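Putative nucleotide sugar epimerase/ dehydratase (PDB 2Q1S) binds NADH in a Rossmann fold and is probably a short-chain dehydrogenase/reductase that modifies a nucleotide sugar in the biosynthesis of the lipopolysaccharide O-antigen. Local coordinates at residues 85-90 with 127-132; 204-209 with 283-288; 293-298 with 310-315. All coordinates share one frame; numbering follows the deposited sequence.

The three contacts follow one another along the chain, each closing before the next opens. Contacts 1 and 2 belong to the Rossmann-type part of the enzyme and border the two ends of the NADH: 85-90 with 127-132 binds the adenine, whereas strand 203-212, paired with strand 281-284 in contact 2, passes by the nicotinamide. Their centres are about 23 Å apart, and both also touch the second subunit. Contact 3 joins helix 293-304 to the loop that follows it in the chain, about 26 Å from contact 2 and about 41 Å from contact 1 between centres. It lies well away from the cofactor, near Pro249, a UDP-binding residue in another crystal structure of this protein.

Contact 1. Residues 85-90 with 127-132. With NAI (1,4-dihydronicotinamide adenine dinucleotide), chain B.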
# COMPACT_ATOMS: atom_id res chain seq x y z
N THR A 85 -8.90 19.87 -9.82
CA THR A 85 -8.87 18.60 -10.48
C THR A 85 -8.13 17.65 -9.56
O THR A 85 -7.18 18.02 -8.87
CB THR A 85 -8.08 18.71 -11.81
OG1 THR A 85 -8.70 19.68 -12.67
CG2 THR A 85 -8.10 17.38 -12.54
N SER A 86 -8.58 16.39 -9.53
CA SER A 86 -7.81 15.34 -8.84
C SER A 86 -6.42 15.09 -9.47
O SER A 86 -6.32 15.03 -10.69
CB SER A 86 -8.58 14.02 -8.82
OG SER A 86 -7.77 12.98 -8.28
N ILE A 87 -5.41 14.92 -8.64
CA ILE A 87 -4.09 14.51 -9.12
C ILE A 87 -4.07 13.13 -9.76
O ILE A 87 -3.10 12.76 -10.44
CB ILE A 87 -3.02 14.66 -8.02
CG1 ILE A 87 -1.63 14.64 -8.63
CG2 ILE A 87 -3.09 13.52 -7.00
CD1 ILE A 87 -1.32 15.81 -9.63
N THR A 88 -5.12 12.33 -9.53
CA THR A 88 -5.24 11.04 -10.26
C THR A 88 -5.80 11.15 -11.67
O THR A 88 -5.91 10.16 -12.40
CB THR A 88 -6.07 10.00 -9.46
OG1 THR A 88 -7.44 10.44 -9.43
CG2 THR A 88 -5.49 9.85 -8.07
N ASP A 89 -6.20 12.35 -12.06
CA ASP A 89 -6.79 12.51 -13.39
C ASP A 89 -5.79 12.27 -14.53
O ASP A 89 -4.74 12.92 -14.60
CB ASP A 89 -7.45 13.90 -13.51
CG ASP A 89 -8.14 14.09 -14.85
OD1 ASP A 89 -9.21 13.50 -15.08
OD2 ASP A 89 -7.56 14.79 -15.71
N ASP A 90 -6.08 11.33 -15.42
CA ASP A 90 -5.12 10.97 -16.48
C ASP A 90 -4.76 12.13 -17.40
O ASP A 90 -3.60 12.33 -17.71
CB ASP A 90 -5.64 9.79 -17.30
CG ASP A 90 -5.58 8.48 -16.53
OD1 ASP A 90 -4.73 8.38 -15.59
OD2 ASP A 90 -6.37 7.57 -16.87
N THR A 127 -3.96 6.83 -1.61
CA THR A 127 -2.93 5.89 -2.03
C THR A 127 -2.62 6.11 -3.51
O THR A 127 -1.44 6.30 -3.88
CB THR A 127 -3.36 4.42 -1.80
OG1 THR A 127 -3.41 4.15 -0.38
CG2 THR A 127 -2.36 3.41 -2.40
N LEU A 128 -3.66 6.09 -4.32
CA LEU A 128 -3.43 6.16 -5.77
C LEU A 128 -2.88 7.52 -6.19
O LEU A 128 -2.16 7.62 -7.18
CB LEU A 128 -4.73 5.80 -6.50
CG LEU A 128 -4.67 5.75 -8.01
CD1 LEU A 128 -3.83 4.54 -8.50
CD2 LEU A 128 -6.07 5.71 -8.57
N THR A 129 -3.22 8.53 -5.40
CA THR A 129 -2.70 9.90 -5.65
C THR A 129 -1.16 9.85 -5.72
O THR A 129 -0.56 10.34 -6.69
CB THR A 129 -3.10 10.78 -4.45
OG1 THR A 129 -2.88 10.04 -3.24
CG2 THR A 129 -4.53 11.22 -4.56
N THR A 130 -0.52 9.28 -4.71
CA THR A 130 0.93 9.24 -4.66
C THR A 130 1.54 8.45 -5.81
O THR A 130 2.51 8.89 -6.46
CB THR A 130 1.39 8.66 -3.32
OG1 THR A 130 0.74 9.41 -2.27
CG2 THR A 130 2.91 8.77 -3.17
N LEU A 131 0.98 7.26 -6.07
CA LEU A 131 1.52 6.40 -7.12
C LEU A 131 1.43 7.10 -8.50
O LEU A 131 2.43 7.10 -9.24
CB LEU A 131 0.72 5.07 -7.13
CG LEU A 131 1.28 4.13 -8.19
CD1 LEU A 131 2.74 3.78 -7.94
CD2 LEU A 131 0.38 2.86 -8.21
N LYS A 132 0.26 7.63 -8.85
CA LYS A 132 0.09 8.23 -10.18
C LYS A 132 0.94 9.49 -10.32
O LYS A 132 1.50 9.75 -11.38
CB LYS A 132 -1.36 8.49 -10.49
CG LYS A 132 -2.15 7.16 -10.56
CD LYS A 132 -3.57 7.35 -11.08
CE LYS A 132 -3.67 7.58 -12.59
NZ LYS A 132 -5.07 7.68 -13.07
PA NAI B . -6.56 18.82 4.28
O1A NAI B . -7.67 17.84 4.12
O2A NAI B . -6.91 20.28 4.66
O5B NAI B . -5.63 18.84 3.05
C5B NAI B . -5.58 17.83 2.04
C4B NAI B . -5.91 18.41 0.68
O4B NAI B . -5.89 17.36 -0.28
C3B NAI B . -7.33 19.03 0.66
O3B NAI B . -7.27 20.37 0.14
C2B NAI B . -8.07 18.14 -0.32
O2B NAI B . -9.12 18.76 -1.13
C1B NAI B . -6.94 17.65 -1.23
N9A NAI B . -7.24 16.46 -2.01
C8A NAI B . -7.95 15.37 -1.60
N7A NAI B . -7.97 14.47 -2.59
C5A NAI B . -7.26 14.95 -3.65
C6A NAI B . -6.90 14.50 -5.01
N6A NAI B . -7.28 13.32 -5.51
N1A NAI B . -6.15 15.32 -5.81
C2A NAI B . -5.76 16.53 -5.32
N3A NAI B . -6.03 17.03 -4.10
C4A NAI B . -6.77 16.28 -3.21
O3 NAI B . -5.67 18.19 5.46
PN NAI B . -4.24 18.68 6.04
O1N NAI B . -4.24 18.55 7.48
O2N NAI B . -3.91 19.96 5.31
O5D NAI B . -3.25 17.55 5.39
C5D NAI B . -2.17 17.89 4.51
C4D NAI B . -1.21 16.69 4.49
O4D NAI B . -0.64 16.54 5.77
C3D NAI B . -1.93 15.36 4.25
O3D NAI B . -1.10 14.59 3.37
C2D NAI B . -2.04 14.75 5.61
O2D NAI B . -2.11 13.30 5.54
C1D NAI B . -0.76 15.19 6.26
N1N NAI B . -0.80 15.20 7.70
C2N NAI B . -1.50 16.14 8.41
C3N NAI B . -1.50 16.14 9.80
C7N NAI B . -2.29 17.17 10.61
O7N NAI B . -2.23 17.12 11.83
N7N NAI B . -2.99 18.10 9.91
C4N NAI B . -0.72 15.19 10.51
C5N NAI B . 0.02 14.25 9.74
C6N NAI B . -0.01 14.31 8.35
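Ile87 and Thr88 press against the first turn of helix 128-137, and the apolar packing is tight where methyl groups meet. Ile87 CG2 lies 3.6 Å from Thr129 CG2, the two side chains crossing at about a right angle. With Thr88 OG1 between the backbone N and the carbonyl carbon (chi1 69°), Thr88 CG2 comes to 3.7 Å from Thr129 CA. Thr88 OG1 accepts from Ser86 OG and is also bonded to Glu124. The adenine of NADH binds at this end. Ile87 N donates to NAI N1A at 3.0 Å, nearly straight at 170°. A more bent bond of 2.8 Å runs from NAI N6A to Ser86 OG, and Thr129 CG2 lies beside that amino group. Both polar atoms on the Watson-Crick edge are thus read by a loop following a parallel strand, as is common in short-chain dehydrogenases/reductases.

Toward Asp90, which is exposed, the contact thins to one long side chain. Lys132 bends at chi3 (75°), bringing NZ to 2.7 Å from Thr88 O, in the carbonyl plane. The same NZ meets Asp90 OD1 at 2.6 Å, from above the carboxylate plane. Leu120 of the second subunit packs on this lysine. One ammonium thus ties the turn at 86-89 and the start of helix 90-95 to helix 128-137, and its pairing with the carboxylate probably favours the charged form of both.

Contact 2. Residues 204-209 with 283-288. With NAI (1,4-dihydronicotinamide adenine dinucleotide), chain B.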
# COMPACT_ATOMS: atom_id res chain seq x y z
N VAL A 204 11.56 13.33 -0.36
CA VAL A 204 11.86 13.50 1.07
C VAL A 204 10.51 13.32 1.78
O VAL A 204 9.55 13.95 1.39
CB VAL A 204 12.41 14.88 1.36
CG1 VAL A 204 12.66 15.03 2.87
CG2 VAL A 204 13.69 15.08 0.60
N ARG A 205 10.46 12.43 2.78
CA ARG A 205 9.24 12.18 3.53
C ARG A 205 9.32 13.06 4.77
O ARG A 205 10.31 13.01 5.49
CB ARG A 205 9.19 10.69 3.93
CG ARG A 205 9.02 9.79 2.66
CD ARG A 205 9.51 8.36 3.03
NE ARG A 205 10.95 8.20 3.05
CZ ARG A 205 11.61 7.41 3.90
NH1 ARG A 205 10.92 6.79 4.84
NH2 ARG A 205 12.92 7.29 3.83
N ALA A 206 8.26 13.85 4.98
CA ALA A 206 8.19 14.74 6.16
C ALA A 206 7.10 14.21 7.06
O ALA A 206 5.96 14.25 6.69
CB ALA A 206 7.86 16.19 5.70
N ARG A 207 7.47 13.66 8.23
CA ARG A 207 6.50 13.08 9.16
C ARG A 207 6.10 14.13 10.20
O ARG A 207 6.94 14.71 10.86
CB ARG A 207 7.16 11.91 9.91
CG ARG A 207 7.37 10.68 9.03
CD ARG A 207 8.06 9.57 9.83
NE ARG A 207 8.30 8.42 8.96
CZ ARG A 207 9.28 7.51 9.17
NH1 ARG A 207 10.08 7.59 10.23
NH2 ARG A 207 9.44 6.50 8.30
N PHE A 208 4.80 14.36 10.30
CA PHE A 208 4.38 15.28 11.35
C PHE A 208 3.05 14.83 11.94
O PHE A 208 2.47 13.85 11.50
CB PHE A 208 4.43 16.75 10.88
CG PHE A 208 3.75 17.01 9.55
CD1 PHE A 208 2.42 17.27 9.52
CD2 PHE A 208 4.48 17.09 8.36
CE1 PHE A 208 1.74 17.54 8.33
CE2 PHE A 208 3.84 17.38 7.14
CZ PHE A 208 2.43 17.62 7.14
N GLN A 209 2.62 15.48 13.01
CA GLN A 209 1.29 15.15 13.50
C GLN A 209 0.79 16.26 14.39
O GLN A 209 1.56 17.04 14.90
CB GLN A 209 1.26 13.78 14.22
CG GLN A 209 2.15 13.66 15.43
N TYR A 283 12.31 12.91 7.58
CA TYR A 283 12.53 13.83 8.70
C TYR A 283 11.25 14.00 9.47
O TYR A 283 10.21 14.23 8.91
CB TYR A 283 12.96 15.22 8.21
CG TYR A 283 14.25 15.23 7.44
CD1 TYR A 283 14.23 14.98 6.05
CD2 TYR A 283 15.47 15.44 8.07
CE1 TYR A 283 15.43 14.94 5.32
CE2 TYR A 283 16.65 15.42 7.33
CZ TYR A 283 16.63 15.16 5.98
OH TYR A 283 17.82 15.16 5.27
N ASN A 284 11.35 13.88 10.79
CA ASN A 284 10.25 14.32 11.66
C ASN A 284 10.22 15.85 11.71
O ASN A 284 11.26 16.49 11.96
CB ASN A 284 10.43 13.82 13.10
CG ASN A 284 10.42 12.31 13.21
OD1 ASN A 284 9.79 11.63 12.43
ND2 ASN A 284 11.11 11.79 14.21
N ILE A 285 9.04 16.43 11.47
CA ILE A 285 8.79 17.86 11.64
C ILE A 285 7.85 17.96 12.88
O ILE A 285 6.65 17.64 12.82
CB ILE A 285 8.12 18.46 10.33
CG1 ILE A 285 9.08 18.27 9.13
CG2 ILE A 285 7.76 19.95 10.52
CD1 ILE A 285 10.51 18.76 9.33
N ALA A 286 8.45 18.31 14.01
CA ALA A 286 7.82 18.11 15.32
C ALA A 286 8.21 19.21 16.29
O ALA A 286 9.28 19.79 16.17
CB ALA A 286 8.23 16.75 15.90
N SER A 287 7.32 19.51 17.23
CA SER A 287 7.63 20.46 18.30
C SER A 287 8.51 19.91 19.41
O SER A 287 9.22 20.68 20.07
CB SER A 287 6.36 21.02 18.95
OG SER A 287 5.68 20.01 19.68
N GLY A 288 8.41 18.62 19.68
CA GLY A 288 9.16 18.01 20.79
C GLY A 288 8.56 18.28 22.16
O GLY A 288 9.18 17.98 23.20
PA NAI B . -6.56 18.82 4.28
O1A NAI B . -7.67 17.84 4.12
O2A NAI B . -6.91 20.28 4.66
O5B NAI B . -5.63 18.84 3.05
C5B NAI B . -5.58 17.83 2.04
C4B NAI B . -5.91 18.41 0.68
O4B NAI B . -5.89 17.36 -0.28
C3B NAI B . -7.33 19.03 0.66
O3B NAI B . -7.27 20.37 0.14
C2B NAI B . -8.07 18.14 -0.32
O2B NAI B . -9.12 18.76 -1.13
C1B NAI B . -6.94 17.65 -1.23
N9A NAI B . -7.24 16.46 -2.01
C8A NAI B . -7.95 15.37 -1.60
N7A NAI B . -7.97 14.47 -2.59
C5A NAI B . -7.26 14.95 -3.65
C6A NAI B . -6.90 14.50 -5.01
N6A NAI B . -7.28 13.32 -5.51
N1A NAI B . -6.15 15.32 -5.81
C2A NAI B . -5.76 16.53 -5.32
N3A NAI B . -6.03 17.03 -4.10
C4A NAI B . -6.77 16.28 -3.21
O3 NAI B . -5.67 18.19 5.46
PN NAI B . -4.24 18.68 6.04
O1N NAI B . -4.24 18.55 7.48
O2N NAI B . -3.91 19.96 5.31
O5D NAI B . -3.25 17.55 5.39
C5D NAI B . -2.17 17.89 4.51
C4D NAI B . -1.21 16.69 4.49
O4D NAI B . -0.64 16.54 5.77
C3D NAI B . -1.93 15.36 4.25
O3D NAI B . -1.10 14.59 3.37
C2D NAI B . -2.04 14.75 5.61
O2D NAI B . -2.11 13.30 5.54
C1D NAI B . -0.76 15.19 6.26
N1N NAI B . -0.80 15.20 7.70
C2N NAI B . -1.50 16.14 8.41
C3N NAI B . -1.50 16.14 9.80
C7N NAI B . -2.29 17.17 10.61
O7N NAI B . -2.23 17.12 11.83
N7N NAI B . -2.99 18.10 9.91
C4N NAI B . -0.72 15.19 10.51
C5N NAI B . 0.02 14.25 9.74
C6N NAI B . -0.01 14.31 8.35
O HOH W 1 9.65 8.87 12.78
O HOH W 2 4.81 16.61 14.28
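Tyr283 joins strand 203-212 through both its backbone polar atoms: its N donates to Arg205 O, and its O accepts from Arg207 N, each at 2.9 Å. Its ring stands with CG anti to the carbonyl carbon (chi1 -61°), which brings CD1 against Val204 CG1 at 3.5 Å; the methyl arrives at the ring's edge, near its plane. The phenol OH reaches Glu334. Asn284, on the other face of the sheet, lies across the aliphatic part of Arg207, its OD1 3.7 Å from both CB and CD of the arginine. The guanidinium and amide planes are turned 37° apart, and a water bridges Arg207 NH1 to Asn284 OD1; the strongest polar partner of the amide is Ser327. Arg207 has its charge partners in Glu189 and Asp170, and Leu174 of the second subunit packs on it.

The bridges Ala206-Tyr283 and Arg207-Asn284 are parallel and put strand 281-284 beside strand 203-212 in the mixed sheet of the extended Rossmann fold, after a connection that includes helix 263-276. Ile285 N continues the pairing with a bond of 2.8 Å to Arg207 O, almost straight at 171°. Its side chain approaches Ala206 CB through CG1 and Phe208 CB through CB. Phe208 carries its ring to the cofactor, where CE1 is 3.5 Å from NAI N1N. Ile285 O accepts from a water at 2.6 Å, which in turn accepts from Gln209 N.

Contact 3. Residues 293-298 with 310-315; sequences IADLAT and LDRLPK
This is a helix-to-loop contact on the periphery of the fold, about 25 Å from the centre of the chain. The first turns of helix 293-304 meet the irregular segment 310-315, which makes an inverse gamma turn at Asp311, through two alanines and a leucine on the apolar side and an arginine that meets Asp295 and Thr298. Leu310 sets its two methyls against the helix: CD1 and CD2 both lie 3.8 Å from Ala297 CB, and CD1 also touches Thr298 OG1, the threonine and leucine side chains crossing at about a right angle. Arg312 runs over Ala294, whose CB packs 3.9 Å from Arg312 CB and sits over one face of the guanidinium, offset toward its rim.

Helix 293-304 directly follows the short strand 291-292, which pairs antiparallel with strand 257-262 of the mixed sheet. In extended short-chain dehydrogenases/reductases this C-terminal part usually forms the substrate-binding region, probably so here. Pro249, which binds UDP in another crystal structure of this protein, though no UDP is bound to this chain here, has its side chain about 7 Å from that of Leu310.

Arg312 bends at chi3 (-90°), turning its head back onto the helix. There NH1 makes a salt bridge with Asp295 OD1 at 3.2 Å, weak as a hydrogen bond (124°), with the carboxylate and guanidinium planes 56° apart. A second weak bond, 3.3 Å, runs from NH1 to Thr298 OG1 at the guanidinium edge. That hydroxyl donates to Ala294 O at 2.9 Å, on the opposite face of the carbonyl plane from Thr298 N.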
# COMPACT_ATOMS: atom_id res chain seq x y z
N ILE A 293 -4.70 17.26 26.58
CA ILE A 293 -5.95 17.84 26.08
C ILE A 293 -6.58 18.75 27.14
O ILE A 293 -7.17 19.78 26.80
CB ILE A 293 -6.92 16.74 25.59
CG1 ILE A 293 -6.24 15.88 24.51
CG2 ILE A 293 -8.24 17.33 25.06
CD1 ILE A 293 -5.70 16.69 23.34
N ALA A 294 -6.40 18.41 28.42
CA ALA A 294 -6.90 19.27 29.51
C ALA A 294 -6.25 20.66 29.48
O ALA A 294 -6.96 21.65 29.66
CB ALA A 294 -6.73 18.61 30.87
N ASP A 295 -4.93 20.71 29.25
CA ASP A 295 -4.20 21.98 29.22
C ASP A 295 -4.51 22.77 27.96
O ASP A 295 -4.65 23.99 28.01
CB ASP A 295 -2.69 21.77 29.37
CG ASP A 295 -2.29 21.37 30.78
OD1 ASP A 295 -3.14 21.48 31.70
OD2 ASP A 295 -1.14 20.96 30.98
N LEU A 296 -4.61 22.06 26.84
CA LEU A 296 -5.13 22.68 25.61
C LEU A 296 -6.46 23.40 25.87
O LEU A 296 -6.60 24.61 25.61
CB LEU A 296 -5.26 21.63 24.49
CG LEU A 296 -5.67 22.15 23.10
CD1 LEU A 296 -4.46 22.71 22.36
CD2 LEU A 296 -6.33 21.03 22.25
N ALA A 297 -7.43 22.67 26.43
CA ALA A 297 -8.75 23.25 26.75
C ALA A 297 -8.65 24.41 27.73
O ALA A 297 -9.31 25.43 27.56
CB ALA A 297 -9.69 22.17 27.27
N THR A 298 -7.81 24.25 28.76
CA THR A 298 -7.61 25.29 29.76
C THR A 298 -7.16 26.59 29.09
O THR A 298 -7.76 27.64 29.31
CB THR A 298 -6.62 24.82 30.86
OG1 THR A 298 -7.24 23.79 31.65
CG2 THR A 298 -6.24 25.99 31.75
N LEU A 310 -14.74 22.66 33.17
CA LEU A 310 -13.93 21.63 32.51
C LEU A 310 -13.86 20.36 33.36
O LEU A 310 -13.28 20.38 34.45
CB LEU A 310 -12.50 22.13 32.25
CG LEU A 310 -12.05 22.64 30.88
CD1 LEU A 310 -10.53 22.79 30.89
CD2 LEU A 310 -12.50 21.72 29.75
N ASP A 311 -14.43 19.27 32.86
CA ASP A 311 -14.34 17.98 33.55
C ASP A 311 -12.97 17.30 33.33
O ASP A 311 -12.88 16.28 32.63
CB ASP A 311 -15.49 17.04 33.14
N ARG A 312 -11.91 17.86 33.94
CA ARG A 312 -10.55 17.34 33.78
C ARG A 312 -10.11 16.44 34.93
O ARG A 312 -10.56 16.58 36.06
CB ARG A 312 -9.52 18.47 33.53
CG ARG A 312 -9.16 19.35 34.73
CD ARG A 312 -8.09 20.38 34.36
NE ARG A 312 -6.72 19.89 34.58
CZ ARG A 312 -5.61 20.56 34.26
NH1 ARG A 312 -5.68 21.76 33.70
NH2 ARG A 312 -4.41 20.03 34.50
N LEU A 313 -9.22 15.50 34.60
CA LEU A 313 -8.74 14.48 35.53
C LEU A 313 -7.21 14.47 35.50
O LEU A 313 -6.60 14.89 34.51
CB LEU A 313 -9.26 13.10 35.12
CG LEU A 313 -10.72 12.73 35.43
CD1 LEU A 313 -11.10 11.44 34.68
CD2 LEU A 313 -10.97 12.60 36.92
N PRO A 314 -6.58 13.99 36.58
CA PRO A 314 -5.12 13.92 36.61
C PRO A 314 -4.59 12.85 35.64
O PRO A 314 -5.15 11.75 35.55
CB PRO A 314 -4.82 13.52 38.07
CG PRO A 314 -6.02 12.75 38.49
CD PRO A 314 -7.17 13.46 37.82
N LYS A 315 -3.52 13.17 34.91
CA LYS A 315 -2.92 12.20 34.02
C LYS A 315 -2.13 11.14 34.82
O LYS A 315 -1.32 11.49 35.66
CB LYS A 315 -1.99 12.92 33.03
CG LYS A 315 -1.30 12.01 32.05
CD LYS A 315 -0.29 12.82 31.19
CE LYS A 315 0.98 13.17 32.01
NZ LYS A 315 1.75 14.28 31.39
O HOH W 3 -1.06 19.72 33.97